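Local coordinates for protein UDP-N-acetylenolpyruvoylglucosamine reductase (Listeria monocytogenes, PDB 3TX1) that probably reduces UDP-N-acetyl-3-O-(1-carboxyvinyl)-alpha-D-glucosamine to UDP-N-acetylmuramate with NADPH and bound FAD, a step in building the bacterial cell wall, at residues L154-G159 / E314-G319; Q108-N113 / I117-G122; V71-C74 / K78-L81; S244-P249 / Y298-V303; T173-T176 / E180-K183. All coordinates share one frame; numbering follows the deposited sequence.

Contact 1: residues L154-G159 / E314-G319; sequences LHMNAG and EVKIIG. With FAD (flavin-adenine dinucleotide), chain B; SO4 (sulfate ion), chain E.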
# COMPACT_ATOMS: atom_id res chain seq x y z
N LEU A 154 1.46 -6.01 -4.92
CA LEU A 154 1.41 -6.31 -6.35
C LEU A 154 0.91 -5.09 -7.13
O LEU A 154 1.35 -4.81 -8.26
CB LEU A 154 0.56 -7.52 -6.70
CG LEU A 154 0.78 -8.81 -5.94
CD1 LEU A 154 0.46 -9.95 -6.89
CD2 LEU A 154 2.18 -8.99 -5.40
N HIS A 155 0.02 -4.35 -6.49
CA HIS A 155 -0.54 -3.22 -7.17
C HIS A 155 0.55 -2.21 -7.44
O HIS A 155 0.63 -1.64 -8.52
CB HIS A 155 -1.70 -2.63 -6.39
CG HIS A 155 -2.36 -1.53 -7.12
ND1 HIS A 155 -3.35 -1.74 -8.03
CD2 HIS A 155 -2.09 -0.16 -7.15
CE1 HIS A 155 -3.73 -0.56 -8.57
NE2 HIS A 155 -2.96 0.41 -8.02
N MET A 156 1.45 -2.03 -6.48
CA MET A 156 2.50 -1.05 -6.60
C MET A 156 3.84 -1.54 -7.16
O MET A 156 4.78 -0.77 -7.28
CB MET A 156 2.80 -0.53 -5.20
CG MET A 156 1.63 0.14 -4.51
SD MET A 156 1.07 1.57 -5.45
CE MET A 156 2.62 2.25 -6.04
N ASN A 157 3.93 -2.82 -7.52
CA ASN A 157 5.23 -3.42 -7.84
C ASN A 157 6.25 -2.89 -6.83
O ASN A 157 7.30 -2.31 -7.17
CB ASN A 157 5.72 -3.23 -9.26
CG ASN A 157 6.86 -4.19 -9.58
OD1 ASN A 157 6.93 -5.31 -9.00
ND2 ASN A 157 7.77 -3.78 -10.47
N ALA A 158 5.90 -3.13 -5.58
CA ALA A 158 6.64 -2.65 -4.44
C ALA A 158 8.10 -3.10 -4.52
O ALA A 158 8.40 -4.24 -4.86
CB ALA A 158 5.95 -3.15 -3.17
N GLY A 159 9.01 -2.19 -4.21
CA GLY A 159 10.42 -2.56 -4.23
C GLY A 159 11.26 -1.71 -3.32
O GLY A 159 10.84 -0.66 -2.92
N GLU A 314 4.14 10.18 -4.96
CA GLU A 314 4.22 8.76 -5.18
C GLU A 314 2.97 8.21 -4.50
O GLU A 314 2.19 7.50 -5.12
CB GLU A 314 5.54 8.19 -4.62
CG GLU A 314 5.54 6.74 -4.09
CD GLU A 314 5.39 5.63 -5.14
OE1 GLU A 314 5.88 4.49 -4.91
OE2 GLU A 314 4.78 5.87 -6.20
N VAL A 315 2.76 8.59 -3.25
CA VAL A 315 1.59 8.20 -2.47
C VAL A 315 0.24 8.52 -3.20
O VAL A 315 0.11 9.58 -3.84
CB VAL A 315 1.64 8.95 -1.13
CG1 VAL A 315 1.40 10.45 -1.34
CG2 VAL A 315 0.62 8.40 -0.16
N LYS A 316 -0.74 7.62 -3.09
CA LYS A 316 -2.05 7.80 -3.77
C LYS A 316 -2.92 8.73 -2.99
O LYS A 316 -2.94 8.66 -1.76
CB LYS A 316 -2.86 6.49 -3.88
CG LYS A 316 -2.19 5.32 -4.55
CD LYS A 316 -1.91 5.60 -6.00
CE LYS A 316 -1.12 4.42 -6.56
NZ LYS A 316 -0.75 4.62 -8.00
N ILE A 317 -3.70 9.53 -3.73
CA ILE A 317 -4.62 10.50 -3.18
C ILE A 317 -6.04 10.14 -3.57
O ILE A 317 -6.34 10.08 -4.77
CB ILE A 317 -4.30 11.92 -3.72
CG1 ILE A 317 -3.15 12.56 -2.94
CG2 ILE A 317 -5.52 12.85 -3.66
CD1 ILE A 317 -1.77 12.07 -3.33
N ILE A 318 -6.93 9.91 -2.59
CA ILE A 318 -8.32 9.50 -2.89
C ILE A 318 -9.37 10.03 -1.90
O ILE A 318 -9.04 10.32 -0.74
CB ILE A 318 -8.49 7.97 -2.98
CG1 ILE A 318 -8.15 7.34 -1.62
CG2 ILE A 318 -7.68 7.37 -4.12
CD1 ILE A 318 -8.56 5.90 -1.49
N GLY A 319 -10.63 10.07 -2.37
CA GLY A 319 -11.77 10.64 -1.65
C GLY A 319 -11.96 12.03 -2.23
O GLY A 319 -11.29 12.35 -3.21
PA FAD B . -2.61 0.80 0.25
O1A FAD B . -3.76 0.34 1.09
O2A FAD B . -1.82 2.00 0.67
O5B FAD B . -3.14 1.15 -1.21
C5B FAD B . -2.11 1.08 -2.19
C4B FAD B . -2.66 0.95 -3.59
O4B FAD B . -2.84 -0.42 -3.93
C3B FAD B . -3.99 1.61 -3.86
O3B FAD B . -4.01 1.91 -5.28
C2B FAD B . -4.95 0.46 -3.56
O2B FAD B . -6.28 0.53 -4.11
C1B FAD B . -4.21 -0.67 -4.20
N9A FAD B . -4.52 -1.92 -3.53
C8A FAD B . -4.39 -2.21 -2.22
N7A FAD B . -4.71 -3.52 -2.03
C5A FAD B . -5.03 -4.09 -3.21
C6A FAD B . -5.49 -5.40 -3.73
N6A FAD B . -5.70 -6.49 -2.94
N1A FAD B . -5.70 -5.50 -5.06
C2A FAD B . -5.52 -4.49 -5.89
N3A FAD B . -5.14 -3.27 -5.51
C4A FAD B . -4.89 -3.01 -4.20
N1 FAD B . 6.96 1.02 -0.87
C2 FAD B . 8.02 0.48 -1.52
O2 FAD B . 7.86 0.04 -2.68
N3 FAD B . 9.24 0.34 -0.99
C4 FAD B . 9.56 0.76 0.22
O4 FAD B . 10.72 0.65 0.67
C4X FAD B . 8.46 1.37 0.99
N5 FAD B . 8.69 1.81 2.23
C5X FAD B . 7.73 2.37 2.97
C6 FAD B . 8.04 2.79 4.25
C7 FAD B . 7.08 3.35 5.06
C7M FAD B . 7.45 3.81 6.45
C8 FAD B . 5.72 3.47 4.51
C8M FAD B . 4.62 4.07 5.31
C9 FAD B . 5.41 3.05 3.24
C9A FAD B . 6.38 2.51 2.44
N10 FAD B . 6.08 2.05 1.13
C10 FAD B . 7.12 1.47 0.38
C1' FAD B . 4.73 2.20 0.57
C2' FAD B . 3.86 1.00 0.85
O2' FAD B . 4.42 0.22 1.90
C3' FAD B . 3.76 0.10 -0.37
O3' FAD B . 3.31 0.92 -1.44
C4' FAD B . 2.76 -1.03 -0.10
O4' FAD B . 3.00 -2.15 -0.96
C5' FAD B . 1.32 -0.56 -0.17
O5' FAD B . 0.56 -1.47 0.58
P FAD B . -0.91 -1.19 1.11
O1P FAD B . -1.49 -2.54 1.34
O2P FAD B . -0.71 -0.25 2.25
O3P FAD B . -1.62 -0.42 -0.05
S SO4 E . -3.73 3.23 -9.86
O1 SO4 E . -4.25 2.00 -10.51
O2 SO4 E . -2.25 3.16 -9.79
O3 SO4 E . -4.17 4.42 -10.63
O4 SO4 E . -4.27 3.35 -8.48
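Met156 and Lys316 show how two distant parts of a chain can line one cofactor site with little direct contact. Their side chains run antiparallel alongside one another, Met156 SD lying 3.8 Å from Lys316 CE. The methionine chain is bent at both chi2 and chi3, which carries its methyl on toward Glu314, though Met156 CE only nears Glu314 OE1, at 4.1 Å. Glu314, predicted to be an active-site residue, approaches from the opposite direction, and the hydrogen bond of its OE1 is to a glycerol, probably from the crystallisation liquor. Lys316 kinks at chi2 (-64°) and then runs straight, so that NZ reaches a sulfate oxygen, O2, at 2.8 Å. His155 shares that sulfate through weak bonds from NE2, while one face of its ring lies against the FAD ribose carbon C1B. At Asn157 a Schellman motif ends helix 150-156, and the chain then runs on to the flavin. Gly159 N gives a hydrogen bond to FAD O2 (2.9 Å), and FAD N3 returns one to Gly159 O (2.7 Å). Strand 316-318, which pairs with strand 90-92, supplies Lys316 to the site, and Met156 CG rests beside the ribityl O3'. The joint hold of Lys316 and His155 on a sulfate that probably came from the crystallisation liquor suggests a spot beside the cofactor suited to an anion.

Contact 2: residues Q108-N113 / I117-G122; sequences QTIERN and IVAMSG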
# COMPACT_ATOMS: atom_id res chain seq x y z
N GLN A 108 -5.89 -13.72 4.79
CA GLN A 108 -4.56 -13.68 5.43
C GLN A 108 -3.52 -14.77 5.18
O GLN A 108 -2.35 -14.60 5.49
CB GLN A 108 -4.76 -13.62 6.95
CG GLN A 108 -4.86 -12.21 7.50
CD GLN A 108 -5.00 -12.19 9.02
OE1 GLN A 108 -6.09 -12.44 9.56
NE2 GLN A 108 -3.90 -11.89 9.71
N THR A 109 -3.94 -15.91 4.66
CA THR A 109 -3.05 -17.06 4.45
C THR A 109 -1.70 -16.94 3.73
O THR A 109 -1.60 -16.31 2.67
CB THR A 109 -3.83 -18.17 3.79
OG1 THR A 109 -4.25 -19.06 4.82
CG2 THR A 109 -2.97 -18.91 2.79
N ILE A 110 -0.70 -17.61 4.30
CA ILE A 110 0.64 -17.69 3.74
C ILE A 110 1.07 -19.16 3.69
O ILE A 110 1.10 -19.82 4.73
CB ILE A 110 1.66 -16.92 4.61
CG1 ILE A 110 1.13 -15.55 5.04
CG2 ILE A 110 3.02 -16.82 3.92
CD1 ILE A 110 2.22 -14.58 5.47
N GLU A 111 1.44 -19.68 2.51
CA GLU A 111 1.80 -21.11 2.40
C GLU A 111 3.16 -21.48 1.79
O GLU A 111 3.69 -20.77 0.93
CB GLU A 111 0.70 -21.91 1.68
CG GLU A 111 -0.71 -21.86 2.28
CD GLU A 111 -0.78 -22.20 3.76
OE1 GLU A 111 0.12 -22.87 4.33
OE2 GLU A 111 -1.79 -21.80 4.37
N ARG A 112 3.65 -22.64 2.20
CA ARG A 112 4.86 -23.25 1.67
C ARG A 112 4.51 -24.14 0.52
O ARG A 112 3.60 -24.93 0.61
CB ARG A 112 5.57 -24.08 2.76
CG ARG A 112 5.22 -25.58 2.82
CD ARG A 112 6.39 -26.51 2.46
NE ARG A 112 6.00 -27.81 1.91
CZ ARG A 112 6.17 -28.19 0.65
NH1 ARG A 112 6.68 -27.36 -0.23
NH2 ARG A 112 5.81 -29.38 0.25
N ASN A 113 5.23 -24.02 -0.56
CA ASN A 113 4.97 -24.88 -1.71
C ASN A 113 6.24 -25.17 -2.54
O ASN A 113 6.43 -24.59 -3.61
CB ASN A 113 3.92 -24.18 -2.58
CG ASN A 113 3.73 -24.85 -3.92
OD1 ASN A 113 4.06 -26.05 -4.11
ND2 ASN A 113 3.20 -24.08 -4.88
N ILE A 117 6.36 -19.51 -2.74
CA ILE A 117 5.51 -18.95 -1.70
C ILE A 117 4.16 -18.37 -2.20
O ILE A 117 4.12 -17.57 -3.14
CB ILE A 117 6.30 -17.98 -0.77
CG1 ILE A 117 7.18 -18.81 0.18
CG2 ILE A 117 5.35 -17.11 0.03
CD1 ILE A 117 8.15 -18.02 1.02
N VAL A 118 3.08 -18.86 -1.59
CA VAL A 118 1.72 -18.39 -1.88
C VAL A 118 1.17 -17.67 -0.67
O VAL A 118 1.16 -18.23 0.43
CB VAL A 118 0.75 -19.52 -2.36
CG1 VAL A 118 -0.58 -19.50 -1.59
CG2 VAL A 118 0.51 -19.42 -3.86
N ALA A 119 0.73 -16.43 -0.91
CA ALA A 119 0.17 -15.56 0.14
C ALA A 119 -1.08 -14.86 -0.34
O ALA A 119 -1.13 -14.41 -1.48
CB ALA A 119 1.20 -14.53 0.56
N MET A 120 -2.06 -14.74 0.54
CA MET A 120 -3.30 -14.05 0.23
C MET A 120 -3.12 -12.52 0.22
O MET A 120 -2.15 -12.00 0.80
CB MET A 120 -4.41 -14.50 1.17
CG MET A 120 -5.00 -15.81 0.71
SD MET A 120 -6.36 -16.27 1.76
CE MET A 120 -7.20 -17.41 0.68
N SER A 121 -4.03 -11.79 -0.42
CA SER A 121 -3.79 -10.38 -0.64
C SER A 121 -3.89 -9.50 0.59
O SER A 121 -3.50 -8.32 0.55
CB SER A 121 -4.68 -9.85 -1.74
OG SER A 121 -6.00 -9.80 -1.28
N GLY A 122 -4.39 -10.09 1.67
CA GLY A 122 -4.61 -9.37 2.93
C GLY A 122 -3.45 -9.64 3.87
O GLY A 122 -3.39 -9.07 4.96
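Ile110 and Ala119 form a non-hydrogen-bonded pair, and Glu111 and Val118 a hydrogen-bonded one, in an antiparallel hairpin whose strands 110-113 and 117-120 run at 163° with axes 4.6 Å apart. Glu111 and Val118 exchange two bonds, the shorter from Glu111 N to Val118 O (2.6 Å) and the longer from Val118 N to Glu111 O (3.2 Å). A third runs from Met120 N to Thr109 O at 2.7 Å, and the same Thr109 carbonyl also meets Ala119 CA in a CA-H...O contact. The side chains alternate from one face to the other. On one, Ile110 places its CG2 branch, anti to the backbone N, 4.5 Å from Ala119 CB, while Ile117 lies farther along the same face. Glu111 and Val118 lie on the other face, where Glu111 CB comes within 4.3 Å of Val118 CG1 before the chain bends at chi2 and takes the carboxylate away. Near the end of the pairing, Met120 is extended beyond CG and reaches along Thr109, its SD 3.8 Å from Thr109 CB. Strand 204-214 continues the sheet beyond strand 116-120, bonding to Ile117 and Ala119 through the backbone of Phe210 and Ala208. Ile110 and Ile117 meanwhile rest on Thr128 of helix 125-134, which covers their face of the hairpin.

Contact 3: residues V71-C74 / K78-L81; sequences VAYC and KIPL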
# COMPACT_ATOMS: atom_id res chain seq x y z
N VAL A 71 -17.96 -7.37 -5.52
CA VAL A 71 -17.40 -6.74 -6.70
C VAL A 71 -18.39 -6.78 -7.83
O VAL A 71 -18.57 -5.78 -8.53
CB VAL A 71 -16.11 -7.43 -7.17
CG1 VAL A 71 -15.73 -7.03 -8.59
CG2 VAL A 71 -14.98 -7.08 -6.24
N ALA A 72 -19.04 -7.91 -8.02
CA ALA A 72 -20.02 -8.02 -9.09
C ALA A 72 -21.19 -7.11 -8.82
O ALA A 72 -21.62 -6.38 -9.71
CB ALA A 72 -20.49 -9.45 -9.27
N TYR A 73 -21.67 -7.11 -7.58
CA TYR A 73 -22.82 -6.31 -7.20
C TYR A 73 -22.59 -4.84 -7.48
O TYR A 73 -23.46 -4.17 -8.05
CB TYR A 73 -23.18 -6.54 -5.74
CG TYR A 73 -24.38 -5.77 -5.27
CD1 TYR A 73 -25.64 -6.36 -5.21
CD2 TYR A 73 -24.27 -4.45 -4.90
CE1 TYR A 73 -26.75 -5.64 -4.79
CE2 TYR A 73 -25.36 -3.72 -4.48
CZ TYR A 73 -26.61 -4.32 -4.42
OH TYR A 73 -27.68 -3.57 -3.99
N CYS A 74 -21.41 -4.35 -7.07
CA CYS A 74 -21.06 -2.94 -7.26
C CYS A 74 -20.90 -2.57 -8.71
O CYS A 74 -21.30 -1.46 -9.13
CB CYS A 74 -19.81 -2.58 -6.50
SG CYS A 74 -20.13 -2.54 -4.74
N LYS A 78 -23.34 -0.09 -10.94
CA LYS A 78 -22.43 1.04 -11.22
C LYS A 78 -22.00 1.84 -9.98
O LYS A 78 -21.87 3.06 -10.05
CB LYS A 78 -22.95 1.97 -12.34
CG LYS A 78 -23.02 1.30 -13.71
CD LYS A 78 -23.32 2.30 -14.82
CE LYS A 78 -23.51 1.62 -16.17
NZ LYS A 78 -23.66 2.58 -17.30
N ILE A 79 -21.80 1.15 -8.85
CA ILE A 79 -21.35 1.78 -7.60
C ILE A 79 -19.81 1.80 -7.58
O ILE A 79 -19.18 0.72 -7.61
CB ILE A 79 -21.82 0.98 -6.36
CG1 ILE A 79 -23.34 0.80 -6.36
CG2 ILE A 79 -21.30 1.62 -5.08
CD1 ILE A 79 -23.85 -0.18 -5.32
N PRO A 80 -19.21 3.02 -7.60
CA PRO A 80 -17.74 3.12 -7.51
C PRO A 80 -17.22 2.23 -6.40
O PRO A 80 -17.81 2.18 -5.31
CB PRO A 80 -17.50 4.61 -7.17
CG PRO A 80 -18.86 5.25 -7.12
CD PRO A 80 -19.81 4.34 -7.84
N LEU A 81 -16.16 1.48 -6.67
CA LEU A 81 -15.63 0.56 -5.68
C LEU A 81 -14.14 0.84 -5.43
O LEU A 81 -13.39 1.11 -6.36
CB LEU A 81 -15.84 -0.88 -6.19
CG LEU A 81 -15.00 -2.07 -5.66
CD1 LEU A 81 -15.61 -2.79 -4.46
CD2 LEU A 81 -14.87 -3.03 -6.83
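A Schellman motif closes helix 64-76 here, Cys74 accepting from Ile79 as the chain turns back toward strand 81-84 in a beta-alpha-beta crossover. The crossover leaves strand 54-60 and returns parallel to it at the edge of the four-stranded sheet, with strand 100-103 lying between the two. Lys78 makes the turn possible by its positive phi (50°), and its CB points away from the helix segment. The bond that marks the motif runs from Ile79 N to Cys74 O at 2.7 Å; the donor lies in the carbonyl plane and the N-H...O angle is 147°. Lys78 N is near the same oxygen but at too poor an angle to bond it, and turns instead to the next helical carbonyl. The reversal then brings apolar groups together. Cys74 does its touching through CB, which lies 4.1 Å from Ile79 CB and 4.3 Å from Leu81 CB. Ile79 sends CD1 along to Tyr73, meeting ring atom CE2 obliquely at 3.9 Å. One turn back along the helix, Val71 CG2 touches Leu81 CD2 at 4.1 Å, the two side chains crossing at about a right angle. From strand 100-103, Val100 packs on Cys74 and Ile79, and Leu102 on Val71 and Leu81. The chemistry divides the work: one capping bond occupies the Cys74 carbonyl at the helix end, and small hydrocarbon contacts, the buried Val71 and Cys74 among them, join the departing chain to the helix it has just left.

Contact 4: residues S244-P249 / Y298-V303; sequences SVFKRP and YVQQTV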
# COMPACT_ATOMS: atom_id res chain seq x y z
N SER A 244 7.76 7.34 1.35
CA SER A 244 8.39 8.44 0.73
C SER A 244 7.18 9.05 0.02
O SER A 244 6.50 8.38 -0.73
CB SER A 244 9.43 7.92 -0.26
OG SER A 244 10.49 8.85 -0.45
N VAL A 245 6.87 10.30 0.33
CA VAL A 245 5.73 11.01 -0.24
C VAL A 245 5.84 11.30 -1.76
O VAL A 245 4.84 11.33 -2.44
CB VAL A 245 5.48 12.34 0.55
CG1 VAL A 245 4.56 13.28 -0.20
CG2 VAL A 245 4.90 12.08 1.93
N PHE A 246 7.03 11.50 -2.30
CA PHE A 246 7.18 11.91 -3.71
C PHE A 246 7.99 10.97 -4.60
O PHE A 246 8.91 10.34 -4.14
CB PHE A 246 7.84 13.30 -3.78
CG PHE A 246 7.03 14.40 -3.14
CD1 PHE A 246 7.28 14.81 -1.85
CD2 PHE A 246 5.99 15.01 -3.85
CE1 PHE A 246 6.52 15.82 -1.28
CE2 PHE A 246 5.22 16.01 -3.29
CZ PHE A 246 5.49 16.42 -2.00
N LYS A 247 7.70 10.94 -5.89
CA LYS A 247 8.53 10.17 -6.81
C LYS A 247 9.88 10.89 -6.88
O LYS A 247 9.99 12.04 -6.49
CB LYS A 247 7.90 10.11 -8.20
CG LYS A 247 6.43 9.71 -8.18
CD LYS A 247 5.81 9.61 -9.56
CE LYS A 247 4.41 8.99 -9.47
NZ LYS A 247 3.90 8.54 -10.80
N ARG A 248 10.90 10.25 -7.39
CA ARG A 248 12.18 10.93 -7.45
C ARG A 248 12.28 11.75 -8.77
O ARG A 248 12.19 11.19 -9.87
CB ARG A 248 13.34 9.94 -7.27
CG ARG A 248 14.71 10.58 -7.07
CD ARG A 248 15.85 9.57 -7.26
NE ARG A 248 16.29 8.79 -6.07
CZ ARG A 248 15.60 7.82 -5.45
NH1 ARG A 248 14.35 7.53 -5.79
NH2 ARG A 248 16.16 7.17 -4.42
N PRO A 249 12.48 13.05 -8.63
CA PRO A 249 12.66 13.93 -9.79
C PRO A 249 13.98 13.64 -10.49
O PRO A 249 15.00 13.45 -9.83
CB PRO A 249 12.69 15.33 -9.17
CG PRO A 249 13.21 15.10 -7.79
CD PRO A 249 12.66 13.77 -7.36
N TYR A 298 2.15 22.59 0.16
CA TYR A 298 3.05 23.66 0.51
C TYR A 298 4.51 23.30 0.16
O TYR A 298 5.30 24.14 -0.29
CB TYR A 298 2.85 24.00 1.97
CG TYR A 298 3.71 25.10 2.49
CD1 TYR A 298 3.29 26.44 2.44
CD2 TYR A 298 4.93 24.79 3.12
CE1 TYR A 298 4.08 27.46 2.99
CE2 TYR A 298 5.73 25.80 3.65
CZ TYR A 298 5.31 27.11 3.58
OH TYR A 298 6.15 28.04 4.10
N VAL A 299 4.86 22.03 0.33
CA VAL A 299 6.17 21.55 -0.03
C VAL A 299 6.33 21.63 -1.54
O VAL A 299 7.27 22.24 -2.03
CB VAL A 299 6.38 20.10 0.43
CG1 VAL A 299 7.53 19.46 -0.33
CG2 VAL A 299 6.58 20.03 1.94
N GLN A 300 5.39 21.04 -2.26
CA GLN A 300 5.41 21.10 -3.71
C GLN A 300 5.57 22.53 -4.14
O GLN A 300 6.39 22.85 -4.99
CB GLN A 300 4.08 20.61 -4.25
CG GLN A 300 3.91 19.11 -4.20
CD GLN A 300 2.63 18.64 -4.87
OE1 GLN A 300 1.53 19.02 -4.48
NE2 GLN A 300 2.78 17.76 -5.86
N GLN A 301 4.79 23.41 -3.54
CA GLN A 301 4.86 24.80 -3.96
C GLN A 301 6.17 25.49 -3.64
O GLN A 301 6.66 26.26 -4.43
CB GLN A 301 3.68 25.60 -3.40
CG GLN A 301 3.68 27.02 -3.91
CD GLN A 301 3.62 27.08 -5.43
OE1 GLN A 301 3.18 26.12 -6.09
NE2 GLN A 301 4.06 28.20 -5.99
N THR A 302 6.74 25.22 -2.47
CA THR A 302 7.96 25.87 -2.05
C THR A 302 9.13 25.34 -2.88
O THR A 302 10.03 26.07 -3.29
CB THR A 302 8.19 25.55 -0.58
OG1 THR A 302 7.05 25.98 0.16
CG2 THR A 302 9.38 26.25 -0.04
N VAL A 303 9.11 24.05 -3.15
CA VAL A 303 10.19 23.51 -3.92
C VAL A 303 10.23 24.06 -5.32
O VAL A 303 11.31 24.33 -5.83
CB VAL A 303 10.18 21.98 -3.95
CG1 VAL A 303 11.22 21.48 -4.93
CG2 VAL A 303 10.46 21.49 -2.55
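Two residues beyond Ser244, the predicted proton donor, Phe246 projects its ring onto Val299 and Gln300 of helix 289-307. Val245 CG1 sits 3.4 Å above one face of the Phe246 ring, displaced toward the rim, and the Val245 backbone is bonded to that of Glu314. At Phe246 itself the CB points toward the helix, and chi1 of -63° sets the ring anti to the carbonyl carbon. The far end of the ring does the touching. Phe246 CE1 meets Val299 CG1 at 3.9 Å, and Phe246 CE2, across the tip of the ring, meets Gln300 CG at 3.5 Å; both partners approach obliquely and lie on the side of the ring plane away from Val245 CG1. This joins a loop of the MurB C-terminal domain to the long helix of the same domain, with Ile258 of helix 254-260 packing on both Phe246 and Val299. Gln300 is extended beyond CG and crosses the ring end with its amide plane turned 39° from that of the phenyl. Its NE2, in plane at the ring edge, is hydrogen-bonded to Leu311 O. Past the phenylalanine, Lys247 pairs by its backbone with Glu312, and Pro249 turns to Leu257 and Val309 rather than to the residues 298-303.

Contact 5: residues T173-T176 / E180-K183; sequences TVLT and ELKK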
# COMPACT_ATOMS: atom_id res chain seq x y z
N THR A 173 -3.71 -14.59 -8.24
CA THR A 173 -5.14 -14.81 -8.41
C THR A 173 -5.81 -13.45 -8.28
O THR A 173 -5.59 -12.73 -7.32
CB THR A 173 -5.75 -15.71 -7.35
OG1 THR A 173 -5.01 -16.93 -7.29
CG2 THR A 173 -7.20 -16.03 -7.69
N VAL A 174 -6.68 -13.14 -9.21
CA VAL A 174 -7.24 -11.84 -9.27
C VAL A 174 -8.75 -11.80 -9.61
O VAL A 174 -9.32 -12.79 -10.08
CB VAL A 174 -6.39 -11.09 -10.30
CG1 VAL A 174 -7.21 -10.40 -11.36
CG2 VAL A 174 -5.39 -10.19 -9.61
N LEU A 175 -9.39 -10.67 -9.35
CA LEU A 175 -10.77 -10.43 -9.74
C LEU A 175 -10.83 -9.29 -10.71
O LEU A 175 -10.32 -8.20 -10.46
CB LEU A 175 -11.69 -10.13 -8.55
CG LEU A 175 -12.04 -11.24 -7.53
CD1 LEU A 175 -13.21 -10.80 -6.65
CD2 LEU A 175 -12.38 -12.59 -8.15
N THR A 176 -11.46 -9.54 -11.83
CA THR A 176 -11.67 -8.50 -12.82
C THR A 176 -12.80 -7.61 -12.29
O THR A 176 -13.53 -7.97 -11.35
CB THR A 176 -12.04 -9.09 -14.18
OG1 THR A 176 -13.35 -9.66 -14.11
CG2 THR A 176 -11.05 -10.18 -14.57
N GLU A 180 -15.15 -11.71 -11.96
CA GLU A 180 -14.64 -13.06 -12.29
C GLU A 180 -13.23 -13.36 -11.80
O GLU A 180 -12.39 -12.49 -11.91
CB GLU A 180 -14.61 -13.29 -13.80
CG GLU A 180 -15.85 -12.82 -14.52
CD GLU A 180 -16.12 -13.53 -15.85
OE1 GLU A 180 -15.42 -14.51 -16.19
OE2 GLU A 180 -17.09 -13.13 -16.51
N LEU A 181 -12.95 -14.57 -11.31
CA LEU A 181 -11.56 -14.90 -11.03
C LEU A 181 -10.77 -14.99 -12.31
O LEU A 181 -11.27 -15.38 -13.36
CB LEU A 181 -11.34 -16.23 -10.33
CG LEU A 181 -11.57 -16.50 -8.86
CD1 LEU A 181 -12.95 -17.13 -8.71
CD2 LEU A 181 -10.53 -17.51 -8.45
N LYS A 182 -9.50 -14.67 -12.21
CA LYS A 182 -8.61 -14.81 -13.33
C LYS A 182 -7.29 -15.16 -12.67
O LYS A 182 -6.82 -14.43 -11.80
CB LYS A 182 -8.55 -13.53 -14.16
CG LYS A 182 -7.73 -13.71 -15.42
CD LYS A 182 -7.63 -12.47 -16.29
CE LYS A 182 -7.08 -12.84 -17.65
NZ LYS A 182 -8.05 -13.72 -18.39
N LYS A 183 -6.75 -16.32 -13.04
CA LYS A 183 -5.45 -16.80 -12.56
C LYS A 183 -4.39 -16.34 -13.54
O LYS A 183 -4.45 -16.66 -14.72
CB LYS A 183 -5.48 -18.33 -12.40
CG LYS A 183 -6.00 -18.78 -11.04
CD LYS A 183 -6.48 -20.22 -11.04
CE LYS A 183 -6.10 -20.98 -9.75
NZ LYS A 183 -6.50 -20.34 -8.47
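With chi1 at -53°, Thr173 sets its methyl CG2 anti to the backbone N, and Leu181 brings CD2 to within 3.7 Å of it. Leu175, on the same face, has CG anti to the carbonyl carbon (chi1 -70°) and carries CD2 to 4.1 Å from Leu181 CG. The setting is an antiparallel beta hairpin of strands 169-175 and 181-185, whose short segments run at 148° to each other. Val174 and Lys182 form its hydrogen-bonded pair: Val174 N reaches Lys182 O at 2.9 Å, and Lys182 N reaches Val174 O at 2.8 Å. Both donors are tilted from the plane of the carbonyl they use. The side chains of this pair lie on the other face, beside Tyr203, and the Lys182 amine departs from the hairpin. Helix 64-76 covers the leucine face, Gln68 packing on both Leu175 and Leu181, while strand 204-214 extends the sheet beyond strand 169-175. Thr173 and Lys183 run parallel on one face, but the threonine hydroxyl is engaged elsewhere, with Asp207 OD2. At the turn end, Thr176 N donates to Glu180 O at 3.1 Å.

Contacts 2 and 5 are hairpins of one sheet, their centres about 16 Å apart; both rest on backbone hydrogen bonds, and each turns aliphatic residues to a helix (Ile110 and Ile117; Leu175 and Leu181) while others are more exposed. Contact 3 touches contact 5, where Val71 packs on Leu175 and Thr176, so helix 64-76 belongs to contact 3 and covers contact 5. Contact 4 is the buried one of the set and relies on an aromatic ring rather than on backbone pairing; it meets contact 1 where the Val245 carbonyl accepts a hydrogen bond from Glu314 N. Contact 1 lies nearest the centre of the chain, about 6 Å from it, and differs again: much of its chemistry is directed at the cofactor.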